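Local coordinates for protein SOSEKI 4 (Arabidopsis thaliana, PDB 6RSN) that polymerises through its DIX-like domain into filaments needed for its polar localisation, interprets cell-polarity cues to influence division orientation, and promotes auxin biosynthesis and signalling, at residues Asn41-Leu46 / Gly50-Tyr55. The protein carries 1 engineered substitution. Sequence-based numbering, arbitrary orientation.
Sequences NRLNDL and GMACLY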
# COMPACT_ATOMS: atom_id res chain seq x y z
N ASN A 41 3.65 -1.01 -9.28
CA ASN A 41 4.42 -0.45 -10.40
C ASN A 41 5.31 0.72 -10.00
O ASN A 41 6.47 0.86 -10.46
CB ASN A 41 3.48 -0.02 -11.54
CG ASN A 41 2.89 -1.22 -12.24
OD1 ASN A 41 3.50 -2.29 -12.25
ND2 ASN A 41 1.72 -1.07 -12.83
N ARG A 42 4.80 1.59 -9.15
CA ARG A 42 5.57 2.74 -8.70
C ARG A 42 6.72 2.27 -7.82
O ARG A 42 7.84 2.79 -7.90
CB ARG A 42 4.66 3.71 -7.93
CG ARG A 42 5.37 4.92 -7.31
CD ARG A 42 6.09 5.60 -8.46
NE ARG A 42 6.44 6.96 -8.05
CZ ARG A 42 7.32 7.72 -8.66
NH1 ARG A 42 7.92 7.29 -9.75
NH2 ARG A 42 7.57 8.95 -8.20
N LEU A 43 6.44 1.32 -6.90
CA LEU A 43 7.56 0.83 -6.08
C LEU A 43 8.62 0.15 -6.94
O LEU A 43 9.82 0.21 -6.65
CB LEU A 43 7.03 -0.17 -5.02
CG LEU A 43 6.30 0.51 -3.87
CD1 LEU A 43 5.60 -0.54 -3.01
CD2 LEU A 43 7.24 1.37 -3.03
N ASN A 44 8.20 -0.63 -7.94
CA ASN A 44 9.17 -1.26 -8.83
C ASN A 44 10.08 -0.21 -9.44
O ASN A 44 11.29 -0.44 -9.58
CB ASN A 44 8.45 -2.04 -9.96
CG ASN A 44 7.76 -3.29 -9.42
OD1 ASN A 44 7.92 -3.70 -8.29
ND2 ASN A 44 6.96 -3.94 -10.26
N ASP A 45 9.48 0.94 -9.85
CA ASP A 45 10.32 2.01 -10.44
C ASP A 45 11.29 2.62 -9.42
O ASP A 45 12.48 2.84 -9.70
CB ASP A 45 9.42 3.07 -11.08
CG ASP A 45 8.78 2.62 -12.38
OD1 ASP A 45 9.27 1.60 -12.99
OD2 ASP A 45 7.84 3.30 -12.83
N LEU A 46 10.81 2.90 -8.23
CA LEU A 46 11.63 3.56 -7.24
C LEU A 46 12.65 2.66 -6.56
O LEU A 46 13.81 3.08 -6.33
CB LEU A 46 10.74 4.16 -6.17
CG LEU A 46 9.79 5.23 -6.64
CD1 LEU A 46 9.06 5.72 -5.40
CD2 LEU A 46 10.52 6.37 -7.33
N GLY A 50 12.72 -6.14 -7.20
CA GLY A 50 12.86 -7.09 -6.11
C GLY A 50 12.36 -6.64 -4.74
O GLY A 50 12.51 -7.40 -3.77
N MSE A 51 11.75 -5.43 -4.63
CA MSE A 51 11.34 -4.97 -3.31
C MSE A 51 9.90 -5.41 -3.02
O MSE A 51 9.62 -6.04 -1.97
CB MSE A 51 11.54 -3.44 -3.26
CG MSE A 51 11.12 -2.82 -1.92
SE MSE A 51 9.23 -2.19 -1.97
CE MSE A 51 9.12 -1.44 -0.13
N ALA A 52 8.90 -4.99 -3.85
CA ALA A 52 7.51 -5.09 -3.37
C ALA A 52 7.09 -6.56 -3.22
O ALA A 52 6.25 -6.84 -2.39
CB ALA A 52 6.58 -4.36 -4.27
N CYS A 53 7.73 -7.46 -3.96
CA CYS A 53 7.40 -8.87 -3.89
C CYS A 53 7.90 -9.48 -2.59
O CYS A 53 7.46 -10.65 -2.34
CB CYS A 53 7.99 -9.68 -5.06
SG CYS A 53 9.79 -9.42 -5.24
N LEU A 54 8.65 -8.75 -1.75
CA LEU A 54 9.07 -9.31 -0.44
C LEU A 54 7.97 -9.17 0.62
O LEU A 54 8.13 -9.64 1.74
CB LEU A 54 10.33 -8.58 0.03
CG LEU A 54 11.58 -8.75 -0.84
CD1 LEU A 54 12.61 -7.78 -0.31
CD2 LEU A 54 12.10 -10.18 -0.71
N TYR A 55 6.86 -8.49 0.28
CA TYR A 55 5.86 -8.10 1.25
C TYR A 55 4.48 -8.52 0.78
O TYR A 55 4.18 -8.54 -0.43
CB TYR A 55 5.83 -6.58 1.40
CG TYR A 55 7.13 -6.08 1.95
CD1 TYR A 55 7.43 -6.16 3.30
CD2 TYR A 55 8.09 -5.61 1.06
CE1 TYR A 55 8.64 -5.70 3.78
CE2 TYR A 55 9.32 -5.15 1.51
CZ TYR A 55 9.60 -5.24 2.87
OH TYR A 55 10.85 -4.87 3.27
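Leu43 on helix 36-47 faces Met51 and Ala52 across a small apolar contact without hydrogen bonds. Its CB lies 4.3 Å from Ala52 CB and equally far from the selenium of Met51, a selenomethionine. One bond on, Leu43 CG stands 4.4 Å from Met51 SE. At the fork, CD1 faces both partners at once, 4.1 Å from Met51 SE and 4.1 Å from Ala52 CB, while CD2 lies against the end of Met51, 4.2 Å from Met51 SE. The selenium lies nearly equidistant from the four side-chain carbons of Leu43. Met51 brings it there by extending CG anti to its own backbone N (chi1 179°) and then bending at chi2 (-93°). The amide end of Asn44 adds a looser approach to the Ala52 methyl. Beyond the contact the chain turns: Tyr55 N bonds to Ala52 O, closing a type I turn, and the same carbonyl accepts Trp57 NE1. Helix 36-47 is the main helix of this ubiquitin-like DIX fold, and the short helix 49-52 packs beside it before strand 55-63 starts. Leu43 and Met51 both reach Tyr10 on strand 5-13; Leu43 also touches Ile24 on strand 22-27, and Met51 touches Leu12, joining both helices to the five-stranded sheet.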